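Local coordinates for protein cyclin homolog (Herpesvirus saimiri, PDB 2F2C) that is a viral D-type cyclin that modulates the host cell cycle and may contribute to T-cell transformation and rapid proliferation during latent infection, at residues E64-P74 against E175-I186; L197-E208 against T234-S243. One frame throughout, in Å; residues are numbered along the deposited sequence.

Contact 1. Residues E64-P74 against E175-I186; sequences ESFELDKSVFP and EAASTTICKALI
Lys-70 reaches over Ser-178 to Glu-175, and Phe-73 lies against Cys-182, Leu-185 and Ile-186 farther along: here the two cyclin boxes of a cyclin fold meet. Residues 64-74 belong to the first box, running from the end of helix 49-65, closed by a Schellman motif at Glu-67, through a type I turn from Asp-69 to Val-72 into helix 72-83. Residues 175-186 take in the later part of helix 170-184 and the residues just after it, in the second box.

Two salt bridges span the interface. Lys-70 NZ meets Glu-175 OE2 at 3.2 Å on the syn side, 22° out of the carboxylate plane, and has a weaker bond to OE1. The other, Glu-64 OE2 to Lys-183 NZ, is weak at 3.4 Å; the two side chains cross at about a right angle. His-60 is a second, weak partner of that carboxylate, and the lysine also makes a cation-pi contact with Tyr-249.

A bend at chi2 (-65°) lays the methylenes of Lys-70 across Ser-178, with CG 3.3 Å from Ser-178 OG, and a further bend at chi4 turns NZ toward Glu-175. The Ser-178 hydroxyl is bonded back to Tyr-174 O in its own helix. Thr-179 OG1, beside Lys-70 CE, likewise turns back, to Glu-175 O.

Apolar contacts fill the other end. Pro-74 sits on Cys-182 and Leu-185, its CD 3.8 Å from Cys-182 SG and its CG 4.0 Å from Leu-185 CD1. With CG anti to the backbone nitrogen (chi1 -179°), Phe-73 sends its ring toward Leu-185 and Ile-186; His-60 packs edge-to-face with it. Cys-182 O lies at the ring's edge, near its plane, 3.2 Å from Phe-73 CE2.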
loop_
_atom_site.group_PDB
_atom_site.type_symbol
_atom_site.label_atom_id
_atom_site.label_comp_id
_atom_site.label_asym_id
_atom_site.label_seq_id
_atom_site.Cartn_x
_atom_site.Cartn_y
_atom_site.Cartn_z
ATOM N N GLU A 64 -18.860 3.469 9.356
ATOM C CA GLU A 64 -19.936 4.068 8.575
ATOM C C GLU A 64 -20.181 5.492 9.061
ATOM O O GLU A 64 -20.243 6.422 8.262
ATOM C CB GLU A 64 -21.205 3.228 8.749
ATOM C CG GLU A 64 -22.294 3.355 7.695
ATOM C CD GLU A 64 -23.544 2.540 8.066
ATOM O OE1 GLU A 64 -24.086 2.723 9.189
ATOM O OE2 GLU A 64 -23.998 1.696 7.249
ATOM N N SER A 65 -20.296 5.662 10.375
ATOM C CA SER A 65 -20.589 6.969 10.967
ATOM C C SER A 65 -19.455 7.978 10.836
ATOM O O SER A 65 -19.706 9.158 10.606
ATOM C CB SER A 65 -20.992 6.816 12.434
ATOM O OG SER A 65 -22.057 5.877 12.555
ATOM N N PHE A 66 -18.207 7.538 10.971
ATOM C CA PHE A 66 -17.117 8.484 10.791
ATOM C C PHE A 66 -16.658 8.597 9.348
ATOM O O PHE A 66 -15.698 9.310 9.057
ATOM C CB PHE A 66 -15.968 8.207 11.751
ATOM C CG PHE A 66 -16.263 8.636 13.157
ATOM C CD1 PHE A 66 -16.164 9.983 13.523
ATOM C CD2 PHE A 66 -16.667 7.710 14.111
ATOM C CE1 PHE A 66 -16.443 10.389 14.814
ATOM C CE2 PHE A 66 -16.955 8.125 15.410
ATOM C CZ PHE A 66 -16.837 9.461 15.754
ATOM N N GLU A 67 -17.370 7.909 8.454
ATOM C CA GLU A 67 -17.160 8.013 6.997
ATOM C C GLU A 67 -15.791 7.513 6.503
ATOM O O GLU A 67 -15.238 8.045 5.551
ATOM C CB GLU A 67 -17.448 9.444 6.488
ATOM C CG GLU A 67 -18.865 9.658 5.975
ATOM C CD GLU A 67 -19.210 11.131 5.784
ATOM O OE1 GLU A 67 -18.293 11.962 5.544
ATOM O OE2 GLU A 67 -20.411 11.480 5.875
ATOM N N LEU A 68 -15.269 6.470 7.136
ATOM C CA LEU A 68 -13.979 5.900 6.716
ATOM C C LEU A 68 -14.038 5.155 5.375
ATOM O O LEU A 68 -15.072 4.581 4.993
ATOM C CB LEU A 68 -13.378 4.995 7.801
ATOM C CG LEU A 68 -13.464 5.488 9.246
ATOM C CD1 LEU A 68 -12.860 4.450 10.135
ATOM C CD2 LEU A 68 -12.751 6.804 9.429
ATOM N N ASP A 69 -12.913 5.178 4.670
ATOM C CA ASP A 69 -12.766 4.483 3.406
ATOM C C ASP A 69 -13.277 3.083 3.508
ATOM O O ASP A 69 -13.105 2.433 4.522
ATOM C CB ASP A 69 -11.309 4.487 2.982
ATOM C CG ASP A 69 -10.949 5.732 2.193
ATOM O OD1 ASP A 69 -9.963 6.431 2.551
ATOM O OD2 ASP A 69 -11.616 6.108 1.198
ATOM N N LYS A 70 -13.898 2.626 2.432
ATOM C CA LYS A 70 -14.577 1.339 2.396
ATOM C C LYS A 70 -13.712 0.173 2.816
ATOM O O LYS A 70 -14.231 -0.900 3.111
ATOM C CB LYS A 70 -15.107 1.042 0.999
ATOM C CG LYS A 70 -16.349 1.803 0.603
ATOM C CD LYS A 70 -17.549 1.426 1.464
ATOM C CE LYS A 70 -18.831 1.960 0.884
ATOM N NZ LYS A 70 -18.512 3.310 0.364
ATOM N N SER A 71 -12.403 0.347 2.883
ATOM C CA SER A 71 -11.588 -0.818 3.148
ATOM C C SER A 71 -11.070 -0.949 4.607
ATOM O O SER A 71 -10.511 -1.991 4.993
ATOM C CB SER A 71 -10.483 -0.921 2.114
ATOM O OG SER A 71 -9.323 -0.561 2.759
ATOM N N VAL A 72 -11.292 0.076 5.424
ATOM C CA VAL A 72 -10.968 0.008 6.858
ATOM C C VAL A 72 -11.682 -1.125 7.608
ATOM O O VAL A 72 -11.085 -1.836 8.435
ATOM C CB VAL A 72 -11.326 1.321 7.551
ATOM C CG1 VAL A 72 -10.983 1.248 9.041
ATOM C CG2 VAL A 72 -10.603 2.476 6.868
ATOM N N PHE A 73 -12.969 -1.290 7.341
ATOM C CA PHE A 73 -13.724 -2.261 8.100
ATOM C C PHE A 73 -13.298 -3.702 7.807
ATOM O O PHE A 73 -13.000 -4.438 8.749
ATOM C CB PHE A 73 -15.237 -2.066 7.964
ATOM C CG PHE A 73 -16.032 -3.038 8.765
ATOM C CD1 PHE A 73 -15.933 -3.057 10.151
ATOM C CD2 PHE A 73 -16.858 -3.957 8.139
ATOM C CE1 PHE A 73 -16.671 -3.961 10.903
ATOM C CE2 PHE A 73 -17.598 -4.857 8.887
ATOM C CZ PHE A 73 -17.502 -4.864 10.264
ATOM N N PRO A 74 -13.280 -4.131 6.545
ATOM C CA PRO A 74 -12.799 -5.465 6.243
ATOM C C PRO A 74 -11.458 -5.758 6.925
ATOM O O PRO A 74 -11.302 -6.826 7.553
ATOM C CB PRO A 74 -12.669 -5.439 4.723
ATOM C CG PRO A 74 -13.783 -4.594 4.322
ATOM C CD PRO A 74 -13.750 -3.447 5.320
ATOM N N GLU A 175 -19.560 1.488 -5.383
ATOM C CA GLU A 175 -20.268 2.099 -4.267
ATOM C C GLU A 175 -21.257 1.132 -3.593
ATOM O O GLU A 175 -21.154 0.878 -2.389
ATOM C CB GLU A 175 -20.970 3.374 -4.763
ATOM C CG GLU A 175 -21.507 4.300 -3.672
ATOM C CD GLU A 175 -20.591 4.382 -2.450
ATOM O OE1 GLU A 175 -19.370 4.714 -2.604
ATOM O OE2 GLU A 175 -21.102 4.104 -1.330
ATOM N N ALA A 176 -22.186 0.584 -4.375
ATOM C CA ALA A 176 -23.155 -0.385 -3.874
ATOM C C ALA A 176 -22.513 -1.697 -3.366
ATOM O O ALA A 176 -22.836 -2.179 -2.265
ATOM C CB ALA A 176 -24.199 -0.683 -4.938
ATOM N N ALA A 177 -21.606 -2.267 -4.151
ATOM C CA ALA A 177 -21.056 -3.562 -3.792
ATOM C C ALA A 177 -20.169 -3.551 -2.548
ATOM O O ALA A 177 -20.195 -4.513 -1.774
ATOM C CB ALA A 177 -20.357 -4.220 -4.977
ATOM N N SER A 178 -19.395 -2.488 -2.337
ATOM C CA SER A 178 -18.588 -2.408 -1.106
ATOM C C SER A 178 -19.466 -2.242 0.145
ATOM O O SER A 178 -19.169 -2.823 1.194
ATOM C CB SER A 178 -17.478 -1.342 -1.169
ATOM O OG SER A 178 -17.935 -0.068 -1.564
ATOM N N THR A 179 -20.556 -1.482 0.022
ATOM C CA THR A 179 -21.501 -1.341 1.117
ATOM C C THR A 179 -22.053 -2.717 1.453
ATOM O O THR A 179 -22.031 -3.135 2.612
ATOM C CB THR A 179 -22.653 -0.404 0.735
ATOM O OG1 THR A 179 -22.135 0.857 0.308
ATOM C CG2 THR A 179 -23.477 -0.050 1.975
ATOM N N THR A 180 -22.536 -3.411 0.425
ATOM C CA THR A 180 -23.012 -4.788 0.533
ATOM C C THR A 180 -21.974 -5.755 1.138
ATOM O O THR A 180 -22.287 -6.530 2.058
ATOM C CB THR A 180 -23.449 -5.271 -0.856
ATOM O OG1 THR A 180 -24.475 -4.406 -1.362
ATOM C CG2 THR A 180 -24.117 -6.646 -0.771
ATOM N N ILE A 181 -20.742 -5.713 0.636
ATOM C CA ILE A 181 -19.709 -6.583 1.208
ATOM C C ILE A 181 -19.444 -6.248 2.692
ATOM O O ILE A 181 -19.499 -7.147 3.545
ATOM C CB ILE A 181 -18.428 -6.591 0.349
ATOM C CG1 ILE A 181 -18.647 -7.440 -0.893
ATOM C CG2 ILE A 181 -17.308 -7.193 1.099
ATOM C CD1 ILE A 181 -17.931 -6.917 -2.114
ATOM N N CYS A 182 -19.212 -4.960 2.991
ATOM C CA CYS A 182 -18.962 -4.520 4.369
ATOM C C CYS A 182 -20.049 -4.892 5.363
ATOM O O CYS A 182 -19.736 -5.153 6.513
ATOM C CB CYS A 182 -18.710 -3.037 4.450
ATOM S SG CYS A 182 -17.107 -2.544 3.809
ATOM N N LYS A 183 -21.315 -4.927 4.961
ATOM C CA LYS A 183 -22.334 -5.347 5.929
ATOM C C LYS A 183 -22.338 -6.865 6.131
ATOM O O LYS A 183 -22.348 -7.329 7.269
ATOM C CB LYS A 183 -23.724 -4.827 5.582
ATOM C CG LYS A 183 -23.967 -3.355 5.956
ATOM C CD LYS A 183 -25.460 -3.068 6.047
ATOM C CE LYS A 183 -25.751 -1.638 6.490
ATOM N NZ LYS A 183 -25.686 -0.637 5.389
ATOM N N ALA A 184 -22.293 -7.638 5.039
ATOM C CA ALA A 184 -22.240 -9.115 5.105
ATOM C C ALA A 184 -21.173 -9.636 6.066
ATOM O O ALA A 184 -21.445 -10.539 6.850
ATOM C CB ALA A 184 -22.041 -9.708 3.718
ATOM N N LEU A 185 -19.978 -9.035 6.020
ATOM C CA LEU A 185 -18.835 -9.427 6.867
ATOM C C LEU A 185 -19.112 -9.401 8.370
ATOM O O LEU A 185 -18.279 -9.855 9.150
ATOM C CB LEU A 185 -17.610 -8.554 6.576
ATOM C CG LEU A 185 -16.771 -9.004 5.386
ATOM C CD1 LEU A 185 -15.973 -7.875 4.826
ATOM C CD2 LEU A 185 -15.863 -10.137 5.767
ATOM N N ILE A 186 -20.255 -8.844 8.773
ATOM C CA ILE A 186 -20.683 -8.878 10.172
ATOM C C ILE A 186 -21.045 -10.314 10.583
ATOM O O ILE A 186 -20.772 -10.747 11.710
ATOM C CB ILE A 186 -21.890 -7.896 10.404
ATOM C CG1 ILE A 186 -21.431 -6.449 10.230
ATOM C CG2 ILE A 186 -22.529 -8.071 11.783
ATOM C CD1 ILE A 186 -22.496 -5.393 10.584
#

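Contact 2. Residues L197-E208 against T234-S243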
loop_
_atom_site.group_PDB
_atom_site.type_symbol
_atom_site.label_atom_id
_atom_site.label_comp_id
_atom_site.label_asym_id
_atom_site.label_seq_id
_atom_site.Cartn_x
_atom_site.Cartn_y
_atom_site.Cartn_z
ATOM N N LEU A 197 -14.235 -14.883 -3.176
ATOM C CA LEU A 197 -15.609 -15.368 -3.230
ATOM C C LEU A 197 -16.601 -14.390 -2.589
ATOM O O LEU A 197 -17.611 -14.039 -3.215
ATOM C CB LEU A 197 -15.737 -16.766 -2.622
ATOM C CG LEU A 197 -15.332 -17.908 -3.557
ATOM C CD1 LEU A 197 -15.337 -19.240 -2.815
ATOM C CD2 LEU A 197 -16.211 -17.949 -4.817
ATOM N N ILE A 198 -16.318 -13.950 -1.359
ATOM C CA ILE A 198 -17.134 -12.907 -0.732
ATOM C C ILE A 198 -17.410 -11.777 -1.735
ATOM O O ILE A 198 -18.563 -11.383 -1.940
ATOM C CB ILE A 198 -16.439 -12.333 0.501
ATOM C CG1 ILE A 198 -16.127 -13.424 1.526
ATOM C CG2 ILE A 198 -17.279 -11.210 1.115
ATOM C CD1 ILE A 198 -15.073 -12.974 2.543
ATOM N N CYS A 199 -16.343 -11.286 -2.374
ATOM C CA CYS A 199 -16.436 -10.208 -3.353
ATOM C C CYS A 199 -17.296 -10.551 -4.548
ATOM O O CYS A 199 -18.210 -9.821 -4.847
ATOM C CB CYS A 199 -15.068 -9.809 -3.868
ATOM S SG CYS A 199 -15.234 -8.371 -4.955
ATOM N N ALA A 200 -16.968 -11.630 -5.253
ATOM C CA ALA A 200 -17.831 -12.177 -6.301
ATOM C C ALA A 200 -19.311 -12.114 -5.916
ATOM O O ALA A 200 -20.142 -11.631 -6.686
ATOM C CB ALA A 200 -17.437 -13.652 -6.618
ATOM N N GLY A 201 -19.628 -12.620 -4.728
ATOM C CA GLY A 201 -20.993 -12.651 -4.239
ATOM C C GLY A 201 -21.554 -11.250 -4.067
ATOM O O GLY A 201 -22.665 -10.963 -4.534
ATOM N N GLY A 202 -20.794 -10.370 -3.415
ATOM C CA GLY A 202 -21.228 -8.995 -3.250
ATOM C C GLY A 202 -21.634 -8.365 -4.576
ATOM O O GLY A 202 -22.557 -7.561 -4.641
ATOM N N LEU A 203 -20.955 -8.751 -5.641
ATOM C CA LEU A 203 -21.088 -8.082 -6.912
ATOM C C LEU A 203 -22.323 -8.604 -7.611
ATOM O O LEU A 203 -23.093 -7.836 -8.212
ATOM C CB LEU A 203 -19.837 -8.344 -7.753
ATOM C CG LEU A 203 -19.328 -7.297 -8.732
ATOM C CD1 LEU A 203 -19.316 -5.896 -8.119
ATOM C CD2 LEU A 203 -17.924 -7.670 -9.149
ATOM N N LEU A 204 -22.519 -9.914 -7.513
ATOM C CA LEU A 204 -23.674 -10.542 -8.120
ATOM C C LEU A 204 -24.956 -10.023 -7.494
ATOM O O LEU A 204 -25.901 -9.697 -8.210
ATOM C CB LEU A 204 -23.600 -12.061 -8.012
ATOM C CG LEU A 204 -22.541 -12.734 -8.880
ATOM C CD1 LEU A 204 -22.247 -14.130 -8.349
ATOM C CD2 LEU A 204 -22.940 -12.771 -10.351
ATOM N N THR A 205 -24.977 -9.947 -6.164
ATOM C CA THR A 205 -26.119 -9.427 -5.410
ATOM C C THR A 205 -26.488 -8.049 -5.913
ATOM O O THR A 205 -27.664 -7.784 -6.211
ATOM C CB THR A 205 -25.757 -9.303 -3.927
ATOM O OG1 THR A 205 -25.060 -10.481 -3.508
ATOM C CG2 THR A 205 -27.023 -9.275 -3.056
ATOM N N THR A 206 -25.477 -7.187 -6.001
ATOM C CA THR A 206 -25.639 -5.819 -6.439
ATOM C C THR A 206 -26.226 -5.756 -7.853
ATOM O O THR A 206 -27.296 -5.173 -8.057
ATOM C CB THR A 206 -24.281 -5.107 -6.352
ATOM O OG1 THR A 206 -23.890 -5.016 -4.976
ATOM C CG2 THR A 206 -24.379 -3.655 -6.814
ATOM N N ILE A 207 -25.536 -6.386 -8.808
ATOM C CA ILE A 207 -25.998 -6.470 -10.208
ATOM C C ILE A 207 -27.475 -6.907 -10.351
ATOM O O ILE A 207 -28.206 -6.391 -11.207
ATOM C CB ILE A 207 -25.066 -7.383 -11.046
ATOM C CG1 ILE A 207 -23.689 -6.748 -11.218
ATOM C CG2 ILE A 207 -25.651 -7.658 -12.417
ATOM C CD1 ILE A 207 -22.641 -7.735 -11.694
ATOM N N GLU A 208 -27.906 -7.838 -9.504
ATOM C CA GLU A 208 -29.302 -8.253 -9.440
ATOM C C GLU A 208 -30.261 -7.121 -8.985
ATOM O O GLU A 208 -30.999 -6.582 -9.817
ATOM C CB GLU A 208 -29.422 -9.477 -8.539
ATOM C CG GLU A 208 -30.750 -10.212 -8.600
ATOM C CD GLU A 208 -30.911 -11.166 -7.436
ATOM O OE1 GLU A 208 -31.713 -12.117 -7.538
ATOM O OE2 GLU A 208 -30.231 -10.962 -6.406
ATOM N N THR A 234 -20.447 -23.471 -6.191
ATOM C CA THR A 234 -19.896 -22.713 -5.066
ATOM C C THR A 234 -19.910 -21.181 -5.271
ATOM O O THR A 234 -19.764 -20.440 -4.299
ATOM C CB THR A 234 -18.526 -23.280 -4.585
ATOM O OG1 THR A 234 -17.631 -22.200 -4.238
ATOM C CG2 THR A 234 -17.811 -23.926 -5.710
ATOM N N VAL A 235 -20.111 -20.709 -6.505
ATOM C CA VAL A 235 -20.347 -19.267 -6.744
ATOM C C VAL A 235 -21.793 -18.884 -6.436
ATOM O O VAL A 235 -22.061 -17.939 -5.696
ATOM C CB VAL A 235 -19.992 -18.824 -8.177
ATOM C CG1 VAL A 235 -20.551 -17.447 -8.463
ATOM C CG2 VAL A 235 -18.503 -18.789 -8.359
ATOM N N ARG A 236 -22.720 -19.630 -7.014
ATOM C CA ARG A 236 -24.123 -19.430 -6.767
ATOM C C ARG A 236 -24.458 -19.452 -5.267
ATOM O O ARG A 236 -25.222 -18.615 -4.812
ATOM C CB ARG A 236 -24.911 -20.472 -7.546
ATOM C CG ARG A 236 -26.405 -20.222 -7.627
ATOM C CD ARG A 236 -27.020 -20.572 -8.992
ATOM N NE ARG A 236 -26.585 -21.873 -9.500
ATOM C CZ ARG A 236 -26.455 -22.174 -10.792
ATOM N NH1 ARG A 236 -26.711 -21.263 -11.732
ATOM N NH2 ARG A 236 -26.063 -23.393 -11.149
ATOM N N THR A 237 -23.884 -20.386 -4.507
ATOM C CA THR A 237 -24.063 -20.438 -3.038
ATOM C C THR A 237 -23.506 -19.210 -2.307
ATOM O O THR A 237 -24.085 -18.758 -1.322
ATOM C CB THR A 237 -23.411 -21.712 -2.439
ATOM O OG1 THR A 237 -24.188 -22.851 -2.793
ATOM C CG2 THR A 237 -23.480 -21.730 -0.913
ATOM N N VAL A 238 -22.364 -18.702 -2.749
ATOM C CA VAL A 238 -21.791 -17.546 -2.078
ATOM C C VAL A 238 -22.580 -16.269 -2.408
ATOM O O VAL A 238 -22.785 -15.445 -1.524
ATOM C CB VAL A 238 -20.279 -17.412 -2.303
ATOM C CG1 VAL A 238 -19.780 -16.068 -1.843
ATOM C CG2 VAL A 238 -19.556 -18.497 -1.526
ATOM N N LYS A 239 -23.054 -16.123 -3.648
ATOM C CA LYS A 239 -24.036 -15.077 -3.970
ATOM C C LYS A 239 -25.176 -15.080 -2.933
ATOM O O LYS A 239 -25.435 -14.079 -2.268
ATOM C CB LYS A 239 -24.567 -15.240 -5.401
ATOM C CG LYS A 239 -25.600 -14.212 -5.842
ATOM C CD LYS A 239 -27.007 -14.659 -5.519
ATOM C CE LYS A 239 -28.058 -13.739 -6.097
ATOM N NZ LYS A 239 -27.975 -12.376 -5.491
ATOM N N ASP A 240 -25.823 -16.221 -2.761
ATOM C CA ASP A 240 -26.922 -16.327 -1.803
ATOM C C ASP A 240 -26.504 -16.121 -0.341
ATOM O O ASP A 240 -27.295 -15.636 0.463
ATOM C CB ASP A 240 -27.677 -17.652 -1.977
ATOM C CG ASP A 240 -28.360 -17.767 -3.344
ATOM O OD1 ASP A 240 -28.080 -16.945 -4.253
ATOM O OD2 ASP A 240 -29.187 -18.660 -3.606
ATOM N N GLN A 241 -25.269 -16.467 0.005
ATOM C CA GLN A 241 -24.816 -16.315 1.386
ATOM C C GLN A 241 -24.582 -14.860 1.752
ATOM O O GLN A 241 -24.986 -14.424 2.842
ATOM C CB GLN A 241 -23.556 -17.115 1.636
ATOM C CG GLN A 241 -23.840 -18.501 2.138
ATOM C CD GLN A 241 -22.594 -19.349 2.164
ATOM O OE1 GLN A 241 -21.956 -19.537 1.127
ATOM N NE2 GLN A 241 -22.228 -19.846 3.348
ATOM N N VAL A 242 -23.935 -14.123 0.848
ATOM C CA VAL A 242 -23.668 -12.713 1.043
ATOM C C VAL A 242 -25.002 -11.965 1.140
ATOM O O VAL A 242 -25.255 -11.245 2.107
ATOM C CB VAL A 242 -22.797 -12.103 -0.117
ATOM C CG1 VAL A 242 -22.848 -10.580 -0.070
ATOM C CG2 VAL A 242 -21.349 -12.610 -0.074
ATOM N N SER A 243 -25.854 -12.159 0.141
ATOM C CA SER A 243 -27.194 -11.595 0.143
ATOM C C SER A 243 -27.953 -11.806 1.471
ATOM O O SER A 243 -28.560 -10.876 1.998
ATOM C CB SER A 243 -27.981 -12.152 -1.037
ATOM O OG SER A 243 -29.297 -11.654 -1.016
#
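Val-242 is a knob in a hole formed by Ile-198, Gly-201, Gly-202 and Thr-205, its CG1 3.9 Å from Gly-202 CA and its CG2 against Ile-198 O. Gly-201, with no side chain on the facing side, lets the backbones close in: its CA lies 3.9 Å from Lys-239 CA. The remaining apolar contacts lie to one side, with Leu-204 CD1 3.7 Å from Val-235 CG1 and Leu-197 touching Val-238 and, more loosely, Val-235.

Both helices belong to the second cyclin box, an all-helical bundle, and their axes approach to 7.7 Å at a crossing angle of -71°. Leu-204 also touches Tyr-220 and Leu-224 of helix 218-228, which packs against helix 195-208.

The polar contact is at the C-terminal end of helix 195-208. Lys-239, bent at chi2 (-90°), runs past Leu-204 CB and brings NZ to 2.8 Å from Glu-208 OE2, from above the carboxylate plane rather than within it. Trp-217 adds a cation-pi contact to the same lysine. Beside this salt bridge, Thr-205 turns its methyl CG2 to Ser-243 CB at 3.6 Å, while its OG1 donates to Gly-201 O within the helix.

Overall arrangement
Contact 1 joins the two cyclin boxes, whereas contact 2 lies wholly within the second. The helix pair of contact 2 is buried and closely packed at Gly-201, with one lysine-glutamate bridge at the end. The 64-74/175-186 interface is only partly buried: two salt bridges and the length of a lysine chain sit beside an apolar patch round Phe-73 and Pro-74, and another protein chain of the assembly touches Glu-175. The contacts use different helices but meet where helix 170-184 packs on helix 195-208, the next in the chain: Ala-177 CA lies 3.4 Å from Thr-206 OG1. Their centres are about 16 Å apart.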